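Local structure of cytochrome P450 (Novosphingobium aromaticivorans, 3OFT) at residues A[94-99]-A[212-217]; A[208-213]-A[226-231]; A[66-71]-A[88-93]. The protein belongs to the cytochrome P450 family (CYP101C1), a mostly helical fold that holds one haem with its iron in the protein interior. One frame throughout, in Å; residues are numbered along the deposited sequence.

Contact 1 (A[94-99]-A[212-217]); sequences HKAFRT and EPVGGR. With HEM (protoporphyrin IX containing Fe), chain D.
Val-214 sets its CG1 methyl squarely over one face of the Phe-97 ring, a CH-pi contact with CG1 3.6 Å from the ring centroid and only 10° off the ring normal. The two side chains cross at about a right angle. With Val-214 CG1 opposite the backbone N (chi1 169°), this branch is the one over the ring centre, while CG2 lies out over the CD1-CE1 side, 3.9 Å from Phe-97 CD1. The CB of Phe-97 points away from the loop, and the ring reaches back so that CE1 and CZ lie under the valine. CG1 also touches the backbone of the helix, 3.7 Å from Ala-96 O, and the methyl of Ala-96 closes the same apolar patch. Beyond the valine, the guanidinium of Arg-217 approaches the ring obliquely, NH2 4.0 Å from Phe-97 CZ, with the two planes 71° apart; its main polar partner is Glu-223, in a salt bridge through NH1. No direct hydrogen bond joins the segments. Instead a water bridges them, donating to Ala-96 O at 2.7 Å and accepting from Gly-215 N. Val-214 to Arg-217 form a type I' turn, with Gly-215 and Gly-216 at its positive-phi corners and backbone bonds in both directions between Val-214 and Arg-217. Trp-219 meets the Phe-97 ring edge-to-face. Another side of the helix serves the haem: Arg-98, its chain extended from CG to NE, donates from NH2 to Arg-344 O and, less surely because that atom is crowded in the model, to a propionate oxygen. Helix 91-104 corresponds to the C helix of the P450 fold, which carries residues at the haem propionates; here another of its sides is packed under a surface type I' turn.

Contact 2 (A[208-213]-A[226-231]); sequences RILSEP and RMCRNL. With HEM (protoporphyrin IX containing Fe), chain D.
Met-227 sets its terminal methyl against both Ile-209 and Leu-210, joining helix 205-210 to the long helix 221-252, which runs past the haem as the long central helix of the P450 fold does. CG of Met-227 stands opposite the backbone N (chi1 -174°), and the chain then bends at chi2 (-86°) and again at chi3 (-62°). The double bend brings CE to 3.6 Å from Ile-209 CG2, with SD beside the same isoleucine. Ile-209 uses both branches: CG2 receives the methionine, while the extended CG1-CD1 arm reaches Leu-231, one helical turn further on, and the two side chains meet tip to tip. Leu-210 crosses Met-227 at a slant, and its CD1 methyl lies 4.3 Å from Cys-228 SG. Val-101 of helix 91-104 touches both Ile-209 and Met-227, and Ile-194 of helix 179-199 touches Leu-210 and Cys-228, making this a junction of four helices. On the haem side, Leu-231 O lies 3.5 Å from the vinyl carbon CBC of the haem. The tightest apolar pair across the contact is Leu-210 CD2 against Met-227 CE, at 3.5 Å.

Contact 3 (A[66-71]-A[88-93]); sequences RLSSQC and QQDGAE
Ser-68 OG is held by two partners: it donates to Asp-90 OD2 at a short 2.5 Å and accepts from the backbone N of Gln-70 at 3.0 Å, the second bond making an ST turn. The hydroxyl is turned opposite its own backbone N (chi1 172°), where it faces the carboxylate and the returning chain together. Asp-90 answers with both oxygens, each using its syn lone pair. OD1 receives Ser-69 N at 3.0 Å in an almost straight bond, 178° at the hydrogen, so the carboxylate clasps consecutive residues and its rotation is fixed. Two donors on the carboxylate would be expected to favour its ionised form. Nearer the start of segment 88-93 the backbones themselves meet: Gln-88 CA-H points at Ser-69 O, 3.5 Å from CA to O, and Gln-70 CA lies 3.6 Å from Gln-88 O. Past Asp-90 the chain turns through Gly-91, at positive phi, into helix 91-104. Strand 67-68 is one of the two outermost strands of the mixed sheet, and Ser-68 pairs through its backbone with Asn-286 of strand 282-287. Asp-90 thus ties that sheet edge to the front of helix 91-104.

How the contacts relate
From the N terminus, contact 3 comes first, closing the loop between edge strand 67-68 and the start of helix 91-104, with helix 78-82 inside it. The chain then continues along helix 91-104, where Gln-89 of contact 3 touches His-94 and Phe-97 of contact 1. Contact 1 closes a far longer, largely helical span, returning at the loop after helix 205-210. Contact 2 closes the short loop from that helix to helix 221-252. It begins on the stretch where contact 1 ends; the two share Glu-212 and Pro-213. Contacts 1 and 2 also reach the haem. Together the three contacts link the mixed sheet, helix 91-104, the 212-217 turn and helix 221-252.

Contact 1 (A[94-99]-A[212-217])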
loop_
_atom_site.group_PDB
_atom_site.type_symbol
_atom_site.label_atom_id
_atom_site.label_comp_id
_atom_site.label_asym_id
_atom_site.label_seq_id
_atom_site.Cartn_x
_atom_site.Cartn_y
_atom_site.Cartn_z
ATOM N N HIS A 94 19.805 6.229 1.281
ATOM C CA HIS A 94 18.500 5.794 1.742
ATOM C C HIS A 94 18.384 5.958 3.266
ATOM O O HIS A 94 17.446 6.533 3.778
ATOM C CB HIS A 94 18.226 4.331 1.333
ATOM C CG HIS A 94 17.082 3.739 2.079
ATOM N ND1 HIS A 94 15.781 4.155 1.897
ATOM C CD2 HIS A 94 17.054 2.818 3.062
ATOM C CE1 HIS A 94 14.989 3.474 2.713
ATOM N NE2 HIS A 94 15.747 2.667 3.439
ATOM N N LYS A 95 19.358 5.455 4.000
ATOM C CA LYS A 95 19.314 5.569 5.468
ATOM C C LYS A 95 19.230 7.040 5.917
ATOM O O LYS A 95 18.462 7.368 6.824
ATOM C CB LYS A 95 20.552 4.897 6.083
ATOM C CG LYS A 95 20.530 4.763 7.618
ATOM C CD LYS A 95 21.763 3.953 8.054
ATOM C CE LYS A 95 21.879 3.892 9.573
ATOM N NZ LYS A 95 22.047 5.249 10.123
ATOM N N ALA A 96 20.003 7.913 5.273
ATOM C CA ALA A 96 20.057 9.339 5.681
ATOM C C ALA A 96 18.700 10.031 5.508
ATOM O O ALA A 96 18.321 10.849 6.301
ATOM C CB ALA A 96 21.124 10.080 4.943
ATOM N N PHE A 97 17.962 9.676 4.470
ATOM C CA PHE A 97 16.650 10.286 4.233
ATOM C C PHE A 97 15.540 9.574 4.969
ATOM O O PHE A 97 14.596 10.223 5.411
ATOM C CB PHE A 97 16.340 10.293 2.728
ATOM C CG PHE A 97 17.087 11.351 1.982
ATOM C CD1 PHE A 97 16.618 12.660 1.945
ATOM C CD2 PHE A 97 18.282 11.057 1.360
ATOM C CE1 PHE A 97 17.337 13.653 1.255
ATOM C CE2 PHE A 97 19.002 12.040 0.666
ATOM C CZ PHE A 97 18.524 13.323 0.597
ATOM N N ARG A 98 15.634 8.250 5.097
ATOM C CA ARG A 98 14.621 7.493 5.848
ATOM C C ARG A 98 14.568 7.963 7.316
ATOM O O ARG A 98 13.493 8.079 7.897
ATOM C CB ARG A 98 14.906 6.001 5.817
ATOM C CG ARG A 98 13.804 5.144 6.471
ATOM C CD ARG A 98 14.142 3.661 6.391
ATOM N NE ARG A 98 13.338 2.888 7.321
ATOM C CZ ARG A 98 12.198 2.256 7.041
ATOM N NH1 ARG A 98 11.601 1.561 8.020
ATOM N NH2 ARG A 98 11.659 2.260 5.813
ATOM N N THR A 99 15.736 8.229 7.897
ATOM C CA THR A 99 15.792 8.605 9.305
ATOM C C THR A 99 14.827 9.720 9.716
ATOM O O THR A 99 13.986 9.462 10.596
ATOM C CB THR A 99 17.249 8.780 9.790
ATOM O OG1 THR A 99 17.885 7.492 9.758
ATOM C CG2 THR A 99 17.301 9.358 11.228
ATOM N N GLU A 212 13.920 18.539 10.322
ATOM C CA GLU A 212 15.061 17.684 10.619
ATOM C C GLU A 212 16.140 17.831 9.544
ATOM O O GLU A 212 15.820 18.044 8.364
ATOM C CB GLU A 212 14.632 16.224 10.644
ATOM C CG GLU A 212 13.698 15.851 11.758
ATOM C CD GLU A 212 14.386 15.971 13.115
ATOM O OE1 GLU A 212 13.819 16.649 14.002
ATOM O OE2 GLU A 212 15.498 15.415 13.263
ATOM N N PRO A 213 17.422 17.693 9.942
ATOM C CA PRO A 213 18.487 17.635 8.958
ATOM C C PRO A 213 18.524 16.291 8.220
ATOM O O PRO A 213 18.005 15.282 8.708
ATOM C CB PRO A 213 19.752 17.797 9.803
ATOM C CG PRO A 213 19.400 17.223 11.134
ATOM C CD PRO A 213 17.916 17.490 11.318
ATOM N N VAL A 214 19.131 16.288 7.043
ATOM C CA VAL A 214 19.465 15.034 6.383
ATOM C C VAL A 214 20.982 14.989 6.309
ATOM O O VAL A 214 21.589 15.875 5.725
ATOM C CB VAL A 214 18.854 14.952 4.983
ATOM C CG1 VAL A 214 19.432 13.746 4.195
ATOM C CG2 VAL A 214 17.370 14.797 5.103
ATOM N N GLY A 215 21.578 13.962 6.915
ATOM C CA GLY A 215 23.038 13.805 6.959
ATOM C C GLY A 215 23.721 15.080 7.416
ATOM O O GLY A 215 24.723 15.496 6.829
ATOM N N GLY A 216 23.161 15.732 8.428
ATOM C CA GLY A 216 23.785 16.948 9.001
ATOM C C GLY A 216 23.726 18.232 8.182
ATOM O O GLY A 216 24.474 19.194 8.444
ATOM N N ARG A 217 22.827 18.284 7.200
ATOM C CA ARG A 217 22.615 19.519 6.428
ATOM C C ARG A 217 21.092 19.665 6.134
ATOM O O ARG A 217 20.337 18.713 6.345
ATOM C CB ARG A 217 23.522 19.539 5.176
ATOM C CG ARG A 217 23.528 18.269 4.305
ATOM C CD ARG A 217 22.553 18.418 3.210
ATOM N NE ARG A 217 22.556 17.311 2.267
ATOM C CZ ARG A 217 21.495 16.969 1.540
ATOM N NH1 ARG A 217 20.369 17.667 1.651
ATOM N NH2 ARG A 217 21.557 15.930 0.710
HETATM C CHA HEM D . 7.101 1.579 1.867
HETATM C CHB HEM D . 2.960 -0.979 1.964
HETATM C CHC HEM D . 0.733 2.758 4.056
HETATM C CHD HEM D . 4.487 5.570 3.002
HETATM C C1A HEM D . 6.177 0.554 1.786
HETATM C C2A HEM D . 6.483 -0.792 1.362
HETATM C C3A HEM D . 5.371 -1.517 1.381
HETATM C C4A HEM D . 4.278 -0.633 1.792
HETATM C CMA HEM D . 5.280 -3.002 0.948
HETATM C CAA HEM D . 7.900 -1.324 0.997
HETATM C CBA HEM D . 8.181 -0.943 -0.439
HETATM C CGA HEM D . 9.502 -1.511 -0.938
HETATM O O1A HEM D . 9.910 -1.147 -2.085
HETATM O O2A HEM D . 10.191 -2.327 -0.249
HETATM C C1B HEM D . 1.976 -0.199 2.557
HETATM C C2B HEM D . 0.640 -0.626 2.887
HETATM C C3B HEM D . 0.038 0.429 3.472
HETATM C C4B HEM D . 0.983 1.527 3.515
HETATM C CMB HEM D . 0.087 -2.035 2.603
HETATM C CAB HEM D . -1.383 0.618 4.011
HETATM C CBB HEM D . -2.338 -0.327 3.927
HETATM C C1C HEM D . 1.510 3.877 3.985
HETATM C C2C HEM D . 1.212 5.191 4.540
HETATM C C3C HEM D . 2.273 5.976 4.201
HETATM C C4C HEM D . 3.270 5.167 3.540
HETATM C CMC HEM D . -0.101 5.566 5.300
HETATM C CAC HEM D . 2.570 7.462 4.520
HETATM C CBC HEM D . 1.612 8.373 4.648
HETATM C C1D HEM D . 5.524 4.773 2.642
HETATM C C2D HEM D . 6.854 5.268 2.315
HETATM C C3D HEM D . 7.662 4.020 2.010
HETATM C C4D HEM D . 6.771 2.900 2.126
HETATM C CMD HEM D . 7.353 6.756 2.344
HETATM C CAD HEM D . 9.169 4.032 1.621
HETATM C CBD HEM D . 9.933 3.594 2.883
HETATM C CGD HEM D . 11.391 3.421 2.446
HETATM O O1D HEM D . 11.700 3.317 1.241
HETATM O O2D HEM D . 12.278 3.326 3.302
HETATM N NA HEM D . 4.810 0.613 2.066
HETATM N NB HEM D . 2.145 1.096 3.002
HETATM N NC HEM D . 2.781 3.895 3.433
HETATM N ND HEM D . 5.509 3.390 2.498
HETATM FE FE HEM D . 3.834 2.232 2.819
HETATM O O HOH W 1 19.913 11.898 8.180
HETATM O O HOH W 2 3.195 2.866 0.605
#

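Contact 2 (A[208-213]-A[226-231])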
loop_
_atom_site.group_PDB
_atom_site.type_symbol
_atom_site.label_atom_id
_atom_site.label_comp_id
_atom_site.label_asym_id
_atom_site.label_seq_id
_atom_site.Cartn_x
_atom_site.Cartn_y
_atom_site.Cartn_z
ATOM N N ARG A 208 7.450 18.393 10.660
ATOM C CA ARG A 208 8.331 17.650 11.508
ATOM C C ARG A 208 9.434 16.913 10.766
ATOM O O ARG A 208 10.538 16.773 11.272
ATOM C CB ARG A 208 7.512 16.725 12.368
ATOM C CG ARG A 208 7.099 17.502 13.648
ATOM C CD ARG A 208 6.273 16.667 14.564
ATOM N NE ARG A 208 5.345 15.971 13.709
ATOM C CZ ARG A 208 5.426 14.694 13.426
ATOM N NH1 ARG A 208 6.367 13.947 13.999
ATOM N NH2 ARG A 208 4.551 14.186 12.567
ATOM N N ILE A 209 9.151 16.467 9.554
ATOM C CA ILE A 209 10.192 15.786 8.773
ATOM C C ILE A 209 11.131 16.828 8.174
ATOM O O ILE A 209 12.359 16.662 8.197
ATOM C CB ILE A 209 9.587 14.945 7.615
ATOM C CG1 ILE A 209 8.729 13.792 8.184
ATOM C CG2 ILE A 209 10.724 14.384 6.760
ATOM C CD1 ILE A 209 7.937 12.991 7.131
ATOM N N LEU A 210 10.549 17.919 7.674
ATOM C CA LEU A 210 11.284 18.932 6.926
ATOM C C LEU A 210 12.148 19.812 7.838
ATOM O O LEU A 210 13.094 20.429 7.360
ATOM C CB LEU A 210 10.349 19.785 6.070
ATOM C CG LEU A 210 9.691 19.023 4.895
ATOM C CD1 LEU A 210 8.679 19.910 4.163
ATOM C CD2 LEU A 210 10.726 18.461 3.978
ATOM N N SER A 211 11.877 19.803 9.140
ATOM C CA SER A 211 12.688 20.622 10.077
ATOM C C SER A 211 13.889 19.825 10.638
ATOM O O SER A 211 14.771 20.370 11.333
ATOM C CB SER A 211 11.804 21.223 11.192
ATOM O OG SER A 211 11.385 20.210 12.100
ATOM N N GLU A 212 13.920 18.539 10.322
ATOM C CA GLU A 212 15.061 17.684 10.619
ATOM C C GLU A 212 16.140 17.831 9.544
ATOM O O GLU A 212 15.820 18.044 8.364
ATOM C CB GLU A 212 14.632 16.224 10.644
ATOM C CG GLU A 212 13.698 15.851 11.758
ATOM C CD GLU A 212 14.386 15.971 13.115
ATOM O OE1 GLU A 212 13.819 16.649 14.002
ATOM O OE2 GLU A 212 15.498 15.415 13.263
ATOM N N PRO A 213 17.422 17.693 9.942
ATOM C CA PRO A 213 18.487 17.635 8.958
ATOM C C PRO A 213 18.524 16.291 8.220
ATOM O O PRO A 213 18.005 15.282 8.708
ATOM C CB PRO A 213 19.752 17.797 9.803
ATOM C CG PRO A 213 19.400 17.223 11.134
ATOM C CD PRO A 213 17.916 17.490 11.318
ATOM N N ARG A 226 10.400 15.548 -3.645
ATOM C CA ARG A 226 10.470 14.066 -3.841
ATOM C C ARG A 226 9.959 13.317 -2.640
ATOM O O ARG A 226 9.278 12.286 -2.783
ATOM C CB ARG A 226 11.941 13.634 -4.087
ATOM C CG ARG A 226 12.405 14.183 -5.472
ATOM C CD ARG A 226 13.914 14.179 -5.617
ATOM N NE ARG A 226 14.449 12.822 -5.578
ATOM C CZ ARG A 226 15.720 12.516 -5.370
ATOM N NH1 ARG A 226 16.609 13.481 -5.165
ATOM N NH2 ARG A 226 16.090 11.226 -5.327
ATOM N N MET A 227 10.326 13.782 -1.447
ATOM C CA MET A 227 9.874 13.090 -0.222
ATOM C C MET A 227 8.362 13.255 0.009
ATOM O O MET A 227 7.640 12.283 0.339
ATOM C CB MET A 227 10.668 13.591 0.992
ATOM C CG MET A 227 10.410 12.860 2.294
ATOM S SD MET A 227 8.992 13.566 3.140
ATOM C CE MET A 227 9.561 15.248 3.438
ATOM N N CYS A 228 7.897 14.488 -0.161
ATOM C CA CYS A 228 6.486 14.806 0.005
ATOM C C CYS A 228 5.608 14.088 -0.989
ATOM O O CYS A 228 4.522 13.633 -0.591
ATOM C CB CYS A 228 6.267 16.318 -0.084
ATOM S SG CYS A 228 6.893 17.146 1.431
ATOM N N ARG A 229 6.063 13.974 -2.256
ATOM C CA ARG A 229 5.393 13.156 -3.281
ATOM C C ARG A 229 5.281 11.682 -2.845
ATOM O O ARG A 229 4.230 11.033 -3.082
ATOM C CB ARG A 229 6.218 13.246 -4.603
ATOM C CG ARG A 229 5.716 12.620 -5.878
ATOM C CD ARG A 229 6.865 12.682 -6.955
ATOM N NE ARG A 229 7.320 14.049 -7.069
ATOM C CZ ARG A 229 8.544 14.489 -7.392
ATOM N NH1 ARG A 229 9.583 13.712 -7.682
ATOM N NH2 ARG A 229 8.713 15.779 -7.413
ATOM N N ASN A 230 6.375 11.127 -2.300
ATOM C CA ASN A 230 6.328 9.780 -1.721
ATOM C C ASN A 230 5.318 9.598 -0.569
ATOM O O ASN A 230 4.616 8.578 -0.528
ATOM C CB ASN A 230 7.723 9.337 -1.310
ATOM C CG ASN A 230 7.871 7.830 -1.154
ATOM O OD1 ASN A 230 6.916 7.037 -1.191
ATOM N ND2 ASN A 230 9.072 7.434 -0.946
ATOM N N LEU A 231 5.264 10.549 0.357
ATOM C CA LEU A 231 4.302 10.482 1.466
ATOM C C LEU A 231 2.866 10.524 0.970
ATOM O O LEU A 231 2.021 9.717 1.419
ATOM C CB LEU A 231 4.562 11.575 2.494
ATOM C CG LEU A 231 5.798 11.344 3.360
ATOM C CD1 LEU A 231 5.807 12.545 4.295
ATOM C CD2 LEU A 231 5.726 10.040 4.171
HETATM C CHA HEM D . 7.101 1.579 1.867
HETATM C CHB HEM D . 2.960 -0.979 1.964
HETATM C CHC HEM D . 0.733 2.758 4.056
HETATM C CHD HEM D . 4.487 5.570 3.002
HETATM C C1A HEM D . 6.177 0.554 1.786
HETATM C C2A HEM D . 6.483 -0.792 1.362
HETATM C C3A HEM D . 5.371 -1.517 1.381
HETATM C C4A HEM D . 4.278 -0.633 1.792
HETATM C CMA HEM D . 5.280 -3.002 0.948
HETATM C CAA HEM D . 7.900 -1.324 0.997
HETATM C CBA HEM D . 8.181 -0.943 -0.439
HETATM C CGA HEM D . 9.502 -1.511 -0.938
HETATM O O1A HEM D . 9.910 -1.147 -2.085
HETATM O O2A HEM D . 10.191 -2.327 -0.249
HETATM C C1B HEM D . 1.976 -0.199 2.557
HETATM C C2B HEM D . 0.640 -0.626 2.887
HETATM C C3B HEM D . 0.038 0.429 3.472
HETATM C C4B HEM D . 0.983 1.527 3.515
HETATM C CMB HEM D . 0.087 -2.035 2.603
HETATM C CAB HEM D . -1.383 0.618 4.011
HETATM C CBB HEM D . -2.338 -0.327 3.927
HETATM C C1C HEM D . 1.510 3.877 3.985
HETATM C C2C HEM D . 1.212 5.191 4.540
HETATM C C3C HEM D . 2.273 5.976 4.201
HETATM C C4C HEM D . 3.270 5.167 3.540
HETATM C CMC HEM D . -0.101 5.566 5.300
HETATM C CAC HEM D . 2.570 7.462 4.520
HETATM C CBC HEM D . 1.612 8.373 4.648
HETATM C C1D HEM D . 5.524 4.773 2.642
HETATM C C2D HEM D . 6.854 5.268 2.315
HETATM C C3D HEM D . 7.662 4.020 2.010
HETATM C C4D HEM D . 6.771 2.900 2.126
HETATM C CMD HEM D . 7.353 6.756 2.344
HETATM C CAD HEM D . 9.169 4.032 1.621
HETATM C CBD HEM D . 9.933 3.594 2.883
HETATM C CGD HEM D . 11.391 3.421 2.446
HETATM O O1D HEM D . 11.700 3.317 1.241
HETATM O O2D HEM D . 12.278 3.326 3.302
HETATM N NA HEM D . 4.810 0.613 2.066
HETATM N NB HEM D . 2.145 1.096 3.002
HETATM N NC HEM D . 2.781 3.895 3.433
HETATM N ND HEM D . 5.509 3.390 2.498
HETATM FE FE HEM D . 3.834 2.232 2.819
HETATM O O HOH W 2 3.195 2.866 0.605
#

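Contact 3 (A[66-71]-A[88-93])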
loop_
_atom_site.group_PDB
_atom_site.type_symbol
_atom_site.label_atom_id
_atom_site.label_comp_id
_atom_site.label_asym_id
_atom_site.label_seq_id
_atom_site.Cartn_x
_atom_site.Cartn_y
_atom_site.Cartn_z
ATOM N N ARG A 66 21.998 -6.126 -3.107
ATOM C CA ARG A 66 22.176 -6.610 -4.462
ATOM C C ARG A 66 20.981 -6.349 -5.376
ATOM O O ARG A 66 21.134 -6.356 -6.590
ATOM C CB ARG A 66 22.531 -8.080 -4.429
ATOM C CG ARG A 66 23.823 -8.357 -3.645
ATOM C CD ARG A 66 24.193 -9.801 -3.804
ATOM N NE ARG A 66 23.234 -10.662 -3.090
ATOM C CZ ARG A 66 23.231 -11.985 -3.129
ATOM N NH1 ARG A 66 24.117 -12.643 -3.875
ATOM N NH2 ARG A 66 22.339 -12.666 -2.428
ATOM N N LEU A 67 19.810 -6.079 -4.791
ATOM C CA LEU A 67 18.593 -5.769 -5.571
ATOM C C LEU A 67 18.137 -4.363 -5.201
ATOM O O LEU A 67 17.527 -4.160 -4.149
ATOM C CB LEU A 67 17.492 -6.799 -5.281
ATOM C CG LEU A 67 17.805 -8.245 -5.661
ATOM C CD1 LEU A 67 16.532 -9.056 -5.417
ATOM C CD2 LEU A 67 18.213 -8.376 -7.135
ATOM N N SER A 68 18.441 -3.425 -6.092
ATOM C CA SER A 68 18.239 -1.998 -5.937
ATOM C C SER A 68 16.780 -1.666 -6.092
ATOM O O SER A 68 16.032 -2.328 -6.848
ATOM C CB SER A 68 19.063 -1.202 -6.985
ATOM O OG SER A 68 18.774 0.213 -7.023
ATOM N N SER A 69 16.404 -0.610 -5.379
ATOM C CA SER A 69 15.039 -0.069 -5.390
ATOM C C SER A 69 14.920 1.047 -6.409
ATOM O O SER A 69 13.869 1.701 -6.510
ATOM C CB SER A 69 14.645 0.471 -4.018
ATOM O OG SER A 69 14.446 -0.612 -3.117
ATOM N N GLN A 70 15.993 1.283 -7.162
ATOM C CA GLN A 70 16.005 2.439 -8.040
ATOM C C GLN A 70 14.955 2.424 -9.127
ATOM O O GLN A 70 14.390 3.469 -9.467
ATOM C CB GLN A 70 17.349 2.524 -8.759
ATOM C CG GLN A 70 17.751 3.883 -8.992
ATOM C CD GLN A 70 18.751 4.256 -7.953
ATOM O OE1 GLN A 70 18.496 4.114 -6.735
ATOM N NE2 GLN A 70 19.930 4.692 -8.408
ATOM N N CYS A 71 14.722 1.248 -9.705
ATOM C CA CYS A 71 13.868 1.130 -10.912
ATOM C C CYS A 71 12.381 1.551 -10.693
ATOM O O CYS A 71 11.722 2.040 -11.621
ATOM C CB CYS A 71 13.956 -0.300 -11.475
ATOM S SG CYS A 71 13.237 -1.636 -10.397
ATOM N N GLN A 88 12.904 5.001 -3.478
ATOM C CA GLN A 88 13.798 4.610 -4.579
ATOM C C GLN A 88 15.262 4.736 -4.267
ATOM O O GLN A 88 16.072 4.563 -5.173
ATOM C CB GLN A 88 13.482 5.424 -5.835
ATOM C CG GLN A 88 12.167 4.996 -6.490
ATOM C CD GLN A 88 11.883 5.838 -7.723
ATOM O OE1 GLN A 88 12.565 5.742 -8.766
ATOM N NE2 GLN A 88 10.894 6.640 -7.618
ATOM N N GLN A 89 15.629 5.021 -3.013
ATOM C CA GLN A 89 17.062 5.136 -2.703
ATOM C C GLN A 89 17.680 3.852 -2.172
ATOM O O GLN A 89 16.969 2.998 -1.676
ATOM C CB GLN A 89 17.271 6.266 -1.706
ATOM C CG GLN A 89 16.650 7.571 -2.231
ATOM C CD GLN A 89 16.722 8.656 -1.180
ATOM O OE1 GLN A 89 16.220 8.497 -0.072
ATOM N NE2 GLN A 89 17.350 9.761 -1.523
ATOM N N ASP A 90 19.007 3.737 -2.290
ATOM C CA ASP A 90 19.754 2.607 -1.749
ATOM C C ASP A 90 20.786 3.072 -0.725
ATOM O O ASP A 90 21.165 4.251 -0.713
ATOM C CB ASP A 90 20.504 1.876 -2.867
ATOM C CG ASP A 90 19.576 1.299 -3.945
ATOM O OD1 ASP A 90 18.520 0.691 -3.634
ATOM O OD2 ASP A 90 19.947 1.411 -5.149
ATOM N N GLY A 91 21.195 2.136 0.126
ATOM C CA GLY A 91 22.444 2.230 0.912
ATOM C C GLY A 91 22.446 3.360 1.915
ATOM O O GLY A 91 21.450 3.628 2.566
ATOM N N ALA A 92 23.598 4.000 2.073
ATOM C CA ALA A 92 23.712 5.136 2.996
ATOM C C ALA A 92 22.791 6.305 2.663
ATOM O O ALA A 92 22.329 6.992 3.569
ATOM C CB ALA A 92 25.168 5.591 3.077
ATOM N N GLU A 93 22.559 6.570 1.377
ATOM C CA GLU A 93 21.694 7.690 0.998
ATOM C C GLU A 93 20.284 7.439 1.520
ATOM O O GLU A 93 19.680 8.307 2.134
ATOM C CB GLU A 93 21.678 7.895 -0.523
ATOM C CG GLU A 93 20.823 9.081 -0.933
ATOM C CD GLU A 93 20.911 9.347 -2.436
ATOM O OE1 GLU A 93 19.871 9.318 -3.126
ATOM O OE2 GLU A 93 22.030 9.566 -2.922
#